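Local coordinates for protein anaphase-promoting complex subunit cut9 (PDB 2XPI) that serves in the anaphase-promoting complex, a cell cycle-regulated E3 ubiquitin ligase controlling mitosis and G1, where it forms a homodimer and binds hcn1 through its TPR repeats, at residues 173-178 / 208-213; 202-207 / 233-238; 258-263 / 269-274; 303-308 / 336-341. All coordinates share one frame; numbering follows the deposited sequence.

Interaction 1. Residues 173-178 / 208-213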
# COMPACT_ATOMS: atom_id res chain seq x y z
N LEU A 173 -0.55 18.00 17.52
CA LEU A 173 -1.99 18.24 17.64
C LEU A 173 -2.39 18.91 18.95
O LEU A 173 -3.33 19.69 18.98
CB LEU A 173 -2.75 16.91 17.54
CG LEU A 173 -3.27 16.38 16.21
CD1 LEU A 173 -2.69 17.14 15.04
CD2 LEU A 173 -2.98 14.87 16.09
N GLY A 174 -1.68 18.59 20.04
CA GLY A 174 -2.10 18.96 21.38
C GLY A 174 -2.94 17.84 21.96
O GLY A 174 -3.59 17.11 21.21
N GLU A 175 -2.93 17.70 23.28
CA GLU A 175 -3.64 16.61 23.95
C GLU A 175 -5.14 16.84 23.98
O GLU A 175 -5.93 15.92 24.22
CB GLU A 175 -3.11 16.43 25.38
CG GLU A 175 -1.60 16.23 25.46
CD GLU A 175 -1.19 15.34 26.63
OE1 GLU A 175 -0.17 15.64 27.28
OE2 GLU A 175 -1.89 14.33 26.89
N THR A 176 -5.52 18.09 23.74
CA THR A 176 -6.91 18.47 23.56
C THR A 176 -6.99 19.58 22.51
O THR A 176 -5.99 20.22 22.19
CB THR A 176 -7.51 18.96 24.87
OG1 THR A 176 -6.91 20.21 25.22
CG2 THR A 176 -7.27 17.95 25.99
N ASN A 177 -8.19 19.80 21.98
CA ASN A 177 -8.43 20.81 20.96
C ASN A 177 -7.89 22.19 21.32
O ASN A 177 -8.44 22.87 22.18
CB ASN A 177 -9.93 20.90 20.70
CG ASN A 177 -10.28 21.87 19.59
OD1 ASN A 177 -9.41 22.29 18.84
ND2 ASN A 177 -11.56 22.21 19.47
N PRO A 178 -6.82 22.64 20.63
CA PRO A 178 -6.24 23.98 20.83
C PRO A 178 -7.20 25.11 20.45
O PRO A 178 -7.17 26.16 21.11
CB PRO A 178 -5.04 24.00 19.89
CG PRO A 178 -4.74 22.59 19.61
CD PRO A 178 -6.06 21.88 19.62
N GLN A 208 -7.70 9.23 16.92
CA GLN A 208 -6.97 8.04 16.46
C GLN A 208 -5.78 7.71 17.33
O GLN A 208 -5.45 6.54 17.56
CB GLN A 208 -6.48 8.26 15.04
CG GLN A 208 -7.55 8.20 14.00
CD GLN A 208 -7.95 6.78 13.69
OE1 GLN A 208 -8.40 6.05 14.56
NE2 GLN A 208 -7.77 6.38 12.44
N VAL A 209 -5.09 8.75 17.80
CA VAL A 209 -3.94 8.59 18.68
C VAL A 209 -4.40 7.97 20.00
O VAL A 209 -3.90 6.93 20.44
CB VAL A 209 -3.24 9.95 18.96
CG1 VAL A 209 -2.29 9.83 20.14
CG2 VAL A 209 -2.50 10.44 17.73
N TYR A 210 -5.37 8.62 20.64
CA TYR A 210 -5.87 8.17 21.93
C TYR A 210 -6.37 6.73 21.90
O TYR A 210 -6.26 6.01 22.88
CB TYR A 210 -6.94 9.11 22.46
CG TYR A 210 -6.34 10.31 23.12
CD1 TYR A 210 -5.25 10.17 23.98
CD2 TYR A 210 -6.85 11.58 22.92
CE1 TYR A 210 -4.70 11.26 24.59
CE2 TYR A 210 -6.29 12.68 23.54
CZ TYR A 210 -5.22 12.50 24.37
OH TYR A 210 -4.65 13.58 24.99
N THR A 211 -6.93 6.31 20.77
CA THR A 211 -7.34 4.93 20.60
C THR A 211 -6.12 4.02 20.70
O THR A 211 -6.17 2.96 21.33
CB THR A 211 -8.02 4.74 19.25
OG1 THR A 211 -9.18 5.56 19.18
CG2 THR A 211 -8.41 3.29 19.05
N ASN A 212 -5.02 4.44 20.08
CA ASN A 212 -3.81 3.63 20.05
C ASN A 212 -3.04 3.65 21.35
O ASN A 212 -2.21 2.77 21.59
CB ASN A 212 -2.89 4.03 18.90
CG ASN A 212 -3.39 3.51 17.56
OD1 ASN A 212 -3.32 2.31 17.29
ND2 ASN A 212 -3.91 4.41 16.72
N LEU A 213 -3.31 4.63 22.20
CA LEU A 213 -2.77 4.65 23.56
C LEU A 213 -3.76 4.00 24.54
O LEU A 213 -3.51 3.87 25.75
CB LEU A 213 -2.44 6.09 23.96
CG LEU A 213 -1.44 6.76 23.02
CD1 LEU A 213 -1.21 8.22 23.40
CD2 LEU A 213 -0.12 5.99 22.95
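E175 and Y210 lie opposite one another with their CA atoms 9.0 Å apart, the nearest such pair between the segment 173-178, which leaves helix 166-173 after L173, and the last turns of helix 198-212. G174 departs from helical geometry there with phi at 91°; any side chain at G174 would run into the carbonyl oxygen of L173, a conformation that only glycine takes up easily. One hydrogen bond spans the gap: Y210 OH donates to E175 O over 2.8 Å, meeting a lone pair in the carbonyl plane, while the tyrosine ring offers its edge to the same oxygen. The contact illustrates how tetratricopeptide repeats are stacked, for TPR 3 ends at L173 and Y210 belongs to TPR 4, where its ring also packs on A219 and C222 of helix 216-229. The side chain of E175 crosses that of Y210 at about a right angle. Its bend at chi2 (-148°) keeps the carboxylate beside the phenol, E175 OE2 lying 3.4 Å from Y210 OH. That carboxylate forms a salt bridge with R218, whose NH2 also hydrogen-bonds to Y210 OH, and V209 meanwhile rests on A169 and L170 of helix 166-173.

Interaction 2. Residues 202-207 / 233-238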
# COMPACT_ATOMS: atom_id res chain seq x y z
N MET A 202 -8.41 17.42 12.71
CA MET A 202 -7.34 17.24 13.68
C MET A 202 -7.82 16.61 15.02
O MET A 202 -7.06 15.91 15.68
CB MET A 202 -6.57 18.55 13.88
CG MET A 202 -5.82 18.99 12.63
SD MET A 202 -4.63 20.32 12.94
CE MET A 202 -5.66 21.78 12.90
N CYS A 203 -9.08 16.86 15.40
CA CYS A 203 -9.66 16.19 16.57
C CYS A 203 -9.86 14.73 16.26
O CYS A 203 -9.75 13.89 17.15
CB CYS A 203 -11.01 16.78 16.97
SG CYS A 203 -11.00 18.41 17.75
N TYR A 204 -10.17 14.43 15.00
CA TYR A 204 -10.34 13.05 14.59
C TYR A 204 -9.00 12.38 14.72
O TYR A 204 -8.89 11.24 15.18
CB TYR A 204 -10.82 12.95 13.14
CG TYR A 204 -10.61 11.58 12.55
CD1 TYR A 204 -11.42 10.52 12.90
CD2 TYR A 204 -9.57 11.34 11.65
CE1 TYR A 204 -11.23 9.27 12.37
CE2 TYR A 204 -9.37 10.08 11.11
CZ TYR A 204 -10.20 9.05 11.47
OH TYR A 204 -9.99 7.79 10.94
N LEU A 205 -7.96 13.11 14.33
CA LEU A 205 -6.62 12.56 14.33
C LEU A 205 -6.23 12.32 15.77
O LEU A 205 -5.70 11.26 16.12
CB LEU A 205 -5.66 13.54 13.67
CG LEU A 205 -4.74 13.02 12.57
CD1 LEU A 205 -5.40 11.96 11.69
CD2 LEU A 205 -4.26 14.20 11.74
N ARG A 206 -6.52 13.30 16.61
CA ARG A 206 -6.28 13.16 18.04
C ARG A 206 -7.04 11.97 18.62
O ARG A 206 -6.55 11.30 19.51
CB ARG A 206 -6.64 14.43 18.79
CG ARG A 206 -5.50 14.94 19.62
CD ARG A 206 -6.00 15.81 20.73
NE ARG A 206 -7.09 16.59 20.21
CZ ARG A 206 -6.94 17.57 19.32
NH1 ARG A 206 -5.74 17.89 18.87
NH2 ARG A 206 -8.01 18.22 18.90
N GLY A 207 -8.23 11.72 18.09
CA GLY A 207 -9.00 10.56 18.49
C GLY A 207 -8.26 9.28 18.13
O GLY A 207 -8.20 8.36 18.94
N CYS A 233 -17.59 15.49 9.42
CA CYS A 233 -16.55 14.54 9.82
C CYS A 233 -17.10 13.13 10.12
O CYS A 233 -17.11 12.65 11.25
CB CYS A 233 -15.78 15.06 11.01
SG CYS A 233 -14.27 14.20 11.18
N TYR A 234 -17.53 12.46 9.07
CA TYR A 234 -18.02 11.11 9.18
C TYR A 234 -16.95 10.05 9.54
O TYR A 234 -17.32 8.97 9.98
CB TYR A 234 -18.79 10.77 7.90
CG TYR A 234 -19.25 9.35 7.77
CD1 TYR A 234 -20.58 9.01 7.96
CD2 TYR A 234 -18.36 8.35 7.43
CE1 TYR A 234 -21.01 7.70 7.83
CE2 TYR A 234 -18.76 7.06 7.28
CZ TYR A 234 -20.08 6.72 7.49
OH TYR A 234 -20.45 5.40 7.35
N GLU A 235 -15.66 10.33 9.36
CA GLU A 235 -14.65 9.34 9.76
C GLU A 235 -14.72 9.19 11.27
O GLU A 235 -14.47 8.10 11.79
CB GLU A 235 -13.19 9.72 9.41
CG GLU A 235 -12.77 9.65 7.96
CD GLU A 235 -12.64 8.26 7.35
OE1 GLU A 235 -11.97 7.35 7.89
OE2 GLU A 235 -13.17 8.09 6.25
N ALA A 236 -14.99 10.29 11.97
CA ALA A 236 -15.18 10.29 13.42
C ALA A 236 -16.42 9.48 13.85
O ALA A 236 -16.33 8.59 14.68
CB ALA A 236 -15.28 11.70 13.93
N PHE A 237 -17.57 9.83 13.29
CA PHE A 237 -18.83 9.12 13.48
C PHE A 237 -18.64 7.64 13.25
O PHE A 237 -19.05 6.80 14.06
CB PHE A 237 -19.86 9.66 12.48
CG PHE A 237 -21.25 9.20 12.72
CD1 PHE A 237 -21.86 9.40 13.95
CD2 PHE A 237 -21.97 8.57 11.72
CE1 PHE A 237 -23.16 8.97 14.19
CE2 PHE A 237 -23.28 8.15 11.94
CZ PHE A 237 -23.87 8.34 13.18
N ASP A 238 -18.01 7.31 12.13
CA ASP A 238 -17.78 5.92 11.83
C ASP A 238 -16.89 5.25 12.88
O ASP A 238 -17.09 4.09 13.20
CB ASP A 238 -17.20 5.77 10.43
CG ASP A 238 -16.81 4.34 10.12
OD1 ASP A 238 -15.61 4.09 9.89
OD2 ASP A 238 -17.71 3.47 10.16
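The aromatic contact in this buried meeting of two helices is between the Y204 ring and the CB of E235. E235 CB sits over one face of the Y204 ring in a CH-pi contact, 3.9 Å from the ring centroid and displaced toward the rim. The ring gets there because its CG is anti to the backbone N (chi1 163°), which swings it from helix 198-212 toward helix 234-242. Apolar contacts flank this pair. A236 CB meets Y204 CD1 at 4.2 Å, and with only a methyl at that position the backbones come close, the CA atoms of Y204 and A236 being 5.7 Å apart. C233, the N-cap residue of helix 234-242, brings its SG to 4.2 Å from Y204 CB. Were Y204 cut back to an alanine, E235 CB would probably lose the aromatic face on which it rests, and a gap would be likely beside A236. The polar ends play a lesser part here: the carboxylate of E235 stands nearly perpendicular to the ring, and its OE2 accepts from C102 N of the second subunit. Among its neighbours, the contact joins the first helix of TPR 4 to the first of TPR 5, the usual packing between successive TPR repeats, with A226 of helix 216-229 touching both C233 and A236, and helix 150-162 meeting M202 and L205 on another side of helix 198-212.

Interaction 3. Residues 258-263 / 269-274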
# COMPACT_ATOMS: atom_id res chain seq x y z
N LEU A 258 -25.98 17.72 17.15
CA LEU A 258 -25.05 18.20 16.13
C LEU A 258 -25.55 19.48 15.40
O LEU A 258 -26.75 19.74 15.31
CB LEU A 258 -24.82 17.07 15.13
CG LEU A 258 -23.45 16.40 15.01
CD1 LEU A 258 -22.83 16.05 16.35
CD2 LEU A 258 -23.54 15.16 14.09
N ASN A 259 -24.62 20.28 14.88
CA ASN A 259 -24.93 21.54 14.22
C ASN A 259 -24.87 21.38 12.69
O ASN A 259 -23.83 21.58 12.05
CB ASN A 259 -23.94 22.60 14.71
CG ASN A 259 -24.05 23.94 13.95
OD1 ASN A 259 -25.02 24.22 13.25
ND2 ASN A 259 -23.02 24.77 14.12
N TYR A 260 -26.00 21.03 12.10
CA TYR A 260 -26.01 20.64 10.71
C TYR A 260 -25.76 21.78 9.73
O TYR A 260 -25.57 21.54 8.53
CB TYR A 260 -27.27 19.83 10.38
CG TYR A 260 -27.26 18.47 11.06
CD1 TYR A 260 -26.43 17.46 10.60
CD2 TYR A 260 -28.06 18.21 12.16
CE1 TYR A 260 -26.40 16.22 11.21
CE2 TYR A 260 -28.03 16.99 12.78
CZ TYR A 260 -27.20 16.00 12.31
OH TYR A 260 -27.18 14.77 12.93
N SER A 261 -25.72 23.01 10.23
CA SER A 261 -25.42 24.15 9.36
C SER A 261 -23.98 24.08 8.84
O SER A 261 -23.63 24.73 7.86
CB SER A 261 -25.66 25.48 10.09
OG SER A 261 -27.04 25.61 10.43
N THR A 262 -23.16 23.27 9.49
CA THR A 262 -21.80 23.07 9.02
C THR A 262 -21.82 22.17 7.78
O THR A 262 -20.82 22.10 7.06
CB THR A 262 -20.88 22.49 10.11
OG1 THR A 262 -21.28 21.15 10.44
CG2 THR A 262 -20.92 23.37 11.36
N TYR A 263 -22.94 21.50 7.54
CA TYR A 263 -23.20 20.89 6.23
C TYR A 263 -23.95 21.88 5.35
O TYR A 263 -23.41 22.35 4.36
CB TYR A 263 -24.01 19.59 6.35
CG TYR A 263 -24.72 19.16 5.07
CD1 TYR A 263 -24.00 18.81 3.92
CD2 TYR A 263 -26.10 19.09 5.02
CE1 TYR A 263 -24.66 18.39 2.76
CE2 TYR A 263 -26.76 18.68 3.88
CZ TYR A 263 -26.04 18.34 2.75
OH TYR A 263 -26.72 17.95 1.63
N ALA A 269 -31.90 18.45 7.39
CA ALA A 269 -32.65 17.23 7.66
C ALA A 269 -32.16 16.05 6.85
O ALA A 269 -32.31 14.91 7.27
CB ALA A 269 -34.14 17.43 7.45
N PHE A 270 -31.60 16.32 5.69
CA PHE A 270 -31.10 15.27 4.83
C PHE A 270 -29.92 14.57 5.49
O PHE A 270 -29.91 13.34 5.62
CB PHE A 270 -30.69 15.86 3.49
CG PHE A 270 -29.97 14.90 2.58
CD1 PHE A 270 -30.67 13.96 1.85
CD2 PHE A 270 -28.60 14.99 2.42
CE1 PHE A 270 -30.01 13.09 0.99
CE2 PHE A 270 -27.94 14.14 1.57
CZ PHE A 270 -28.65 13.19 0.86
N LEU A 271 -28.93 15.33 5.92
CA LEU A 271 -27.77 14.71 6.54
C LEU A 271 -28.15 14.06 7.87
O LEU A 271 -27.76 12.94 8.14
CB LEU A 271 -26.64 15.73 6.73
CG LEU A 271 -25.40 15.23 7.46
CD1 LEU A 271 -24.72 14.05 6.72
CD2 LEU A 271 -24.42 16.37 7.72
N ARG A 272 -28.91 14.76 8.70
CA ARG A 272 -29.35 14.19 9.97
C ARG A 272 -30.07 12.86 9.80
O ARG A 272 -29.84 11.94 10.57
CB ARG A 272 -30.23 15.17 10.75
CG ARG A 272 -30.81 14.59 12.01
CD ARG A 272 -31.25 15.68 12.96
NE ARG A 272 -31.82 16.81 12.24
CZ ARG A 272 -33.05 16.82 11.73
NH1 ARG A 272 -33.82 15.73 11.88
NH2 ARG A 272 -33.50 17.88 11.07
N SER A 273 -30.94 12.75 8.79
CA SER A 273 -31.64 11.48 8.52
C SER A 273 -30.66 10.39 8.11
O SER A 273 -30.81 9.23 8.48
CB SER A 273 -32.72 11.64 7.43
OG SER A 273 -33.64 12.69 7.69
N LEU A 274 -29.65 10.74 7.31
CA LEU A 274 -28.61 9.78 6.95
C LEU A 274 -27.94 9.22 8.19
O LEU A 274 -27.72 8.02 8.28
CB LEU A 274 -27.55 10.44 6.06
CG LEU A 274 -27.50 10.17 4.56
CD1 LEU A 274 -28.87 9.92 3.97
CD2 LEU A 274 -26.82 11.33 3.86
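Y260 packs against L271 and R272 in the dense half of this contact, where two parts of its ring are used at once. R272 CB lies over one face, 3.8 Å from the ring centroid in a CH-pi contact, and R272 CD comes to 3.5 Å from Y260 CE2, while L271 CD2 reaches the edge, near the ring plane and 3.7 Å from Y260 CD1. The same leucine methyl also touches Y263 CB, at 3.5 Å, wedging L271 between the two tyrosines; with a trans chi1 (176°) the leucine reaches straight into that slot. Replacing Y260 by an alanine would probably open a gap beside L271 and R272 and leave V255 O without the hydroxyl that hydrogen-bonds to it. The looser, more solvent-facing part is the guanidinium end of R272, a partly exposed residue, tilted 68° from the ring plane. Y263 and F270, although buried, touch sparsely and obliquely: Y263 OH lies 3.6 Å from F270 CD2 and is hydrogen-bonded to D267. F270 also makes a cation-pi pair with R83 of the second subunit, and L271 packs on W90 of that subunit. Here a short helical turn, entered through a weak capping bond from S261 N to N259 OD1, links TPR 5 to the opening helix of TPR 6 within an alpha-helical repeat solenoid.

Interaction 4. Residues 303-308 / 336-341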
# COMPACT_ATOMS: atom_id res chain seq x y z
N LYS A 303 -32.65 2.85 -3.62
CA LYS A 303 -31.72 1.81 -4.03
C LYS A 303 -30.41 1.94 -3.27
O LYS A 303 -29.41 1.31 -3.63
CB LYS A 303 -31.46 1.92 -5.54
N SER A 304 -30.40 2.76 -2.23
CA SER A 304 -29.18 2.97 -1.44
C SER A 304 -28.96 1.83 -0.45
O SER A 304 -29.88 1.39 0.24
CB SER A 304 -29.24 4.32 -0.71
OG SER A 304 -28.09 4.50 0.11
N SER A 305 -27.73 1.34 -0.41
CA SER A 305 -27.37 0.26 0.50
C SER A 305 -27.63 0.62 1.99
O SER A 305 -28.17 -0.18 2.75
CB SER A 305 -25.91 -0.13 0.27
OG SER A 305 -25.31 -0.56 1.49
N ASP A 306 -27.25 1.83 2.38
CA ASP A 306 -27.46 2.31 3.75
C ASP A 306 -28.94 2.40 4.13
O ASP A 306 -29.31 2.10 5.27
CB ASP A 306 -26.76 3.67 3.96
CG ASP A 306 -25.22 3.57 3.86
OD1 ASP A 306 -24.63 2.65 4.46
OD2 ASP A 306 -24.61 4.42 3.17
N LEU A 307 -29.79 2.80 3.19
CA LEU A 307 -31.22 2.91 3.46
C LEU A 307 -31.88 1.53 3.56
O LEU A 307 -32.75 1.30 4.39
CB LEU A 307 -31.89 3.76 2.37
CG LEU A 307 -33.34 4.27 2.50
CD1 LEU A 307 -34.30 3.47 1.63
CD2 LEU A 307 -33.81 4.27 3.94
N LEU A 308 -31.47 0.62 2.69
CA LEU A 308 -32.06 -0.70 2.67
C LEU A 308 -31.67 -1.44 3.95
O LEU A 308 -32.45 -2.25 4.49
CB LEU A 308 -31.64 -1.45 1.40
CG LEU A 308 -32.42 -0.86 0.21
CD1 LEU A 308 -32.17 -1.57 -1.10
CD2 LEU A 308 -33.89 -0.88 0.54
N PRO A 336 -22.14 -6.00 -5.40
CA PRO A 336 -21.57 -7.28 -4.98
C PRO A 336 -20.38 -7.10 -4.07
O PRO A 336 -19.98 -8.06 -3.40
CB PRO A 336 -21.11 -7.91 -6.30
CG PRO A 336 -21.72 -7.07 -7.41
CD PRO A 336 -21.91 -5.71 -6.83
N TYR A 337 -19.81 -5.91 -4.03
CA TYR A 337 -18.66 -5.67 -3.16
C TYR A 337 -19.07 -4.96 -1.89
O TYR A 337 -18.22 -4.46 -1.16
CB TYR A 337 -17.58 -4.85 -3.87
CG TYR A 337 -16.97 -5.55 -5.06
CD1 TYR A 337 -15.74 -6.16 -4.96
CD2 TYR A 337 -17.65 -5.60 -6.28
CE1 TYR A 337 -15.17 -6.80 -6.05
CE2 TYR A 337 -17.09 -6.23 -7.37
CZ TYR A 337 -15.85 -6.83 -7.25
OH TYR A 337 -15.28 -7.48 -8.33
N ASN A 338 -20.37 -4.89 -1.63
CA ASN A 338 -20.80 -4.39 -0.34
C ASN A 338 -20.64 -5.46 0.76
O ASN A 338 -21.18 -6.57 0.64
CB ASN A 338 -22.21 -3.84 -0.38
CG ASN A 338 -22.63 -3.27 0.95
OD1 ASN A 338 -22.25 -3.80 2.00
ND2 ASN A 338 -23.39 -2.20 0.93
N LEU A 339 -19.90 -5.13 1.80
CA LEU A 339 -19.53 -6.11 2.81
C LEU A 339 -20.33 -5.98 4.10
O LEU A 339 -20.47 -6.95 4.85
CB LEU A 339 -18.03 -6.02 3.10
CG LEU A 339 -17.22 -7.20 2.57
CD1 LEU A 339 -17.91 -7.79 1.35
CD2 LEU A 339 -15.79 -6.79 2.26
N ASP A 340 -20.87 -4.79 4.34
CA ASP A 340 -21.67 -4.53 5.53
C ASP A 340 -22.95 -5.34 5.52
O ASP A 340 -23.61 -5.49 6.54
CB ASP A 340 -22.05 -3.06 5.60
CG ASP A 340 -20.85 -2.14 5.73
OD1 ASP A 340 -20.97 -1.00 5.24
OD2 ASP A 340 -19.81 -2.55 6.32
N VAL A 341 -23.32 -5.85 4.36
CA VAL A 341 -24.59 -6.53 4.25
C VAL A 341 -24.49 -7.94 4.82
O VAL A 341 -25.50 -8.55 5.15
CB VAL A 341 -25.06 -6.60 2.79
CG1 VAL A 341 -24.36 -7.73 2.07
CG2 VAL A 341 -26.53 -6.83 2.75
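A chi1 of -178° stretches N338 toward S305, and a chi2 of -36° turns the amide nitrogen to the serine. The CB of S305 points toward the asparagine, and its chi1 of 148° carries OG to the amide. In the TPR solenoid this is a junction between neighbouring repeats: S305 opens helix 305-317, the first helix of TPR 7, whereas N338 lies in the loop that leads into TPR 8. S305 OG and N338 ND2 are the atoms that meet and little else takes part, the CA atoms of the two residues remaining 8.1 Å apart. S305 sits just after the N-cap residue S304, whose carbonyl receives L308 N as the first turn closes. Nearby, D306 and D340 bring carboxylates of like charge within 5.2 Å, OD1 to OD1. The charge on D306 is probably offset by its salt bridges to K278 and to K109 of the second subunit. L308 and V341 both pack on helix 321-334, the former on I327 and I331, the latter on T328 and L332. N338 OD1 accepts weak bonds from D340 N, at 2.9 Å, and from V341 N, in the manner of an Asx turn ahead of helix 342-352. The distance from N338 ND2 to S305 OG is 2.6 Å.

Overall arrangement
The four contacts lie at four junctions along the repeat array, from TPR 3/4 to TPR 7/8, and their centres spread to 32 Å between interactions 1 and 4. Interactions 1 and 2 share helix 198-212, their centres 10 Å apart, and touch through R206, whose NH1 lies 3.3 Å from G174 O in a probable hydrogen bond. R206 and N177, one from each contact, form a gold cyanide site, an ion seen in the crystal and probably without a cellular role. Interactions 2, 3 and 4 do not touch, although their nearest atoms come within about 6 Å pairwise. All three meet the second subunit, consistent with homodimerization through TPR repeats 1-7, whereas interaction 1 touches no other chain.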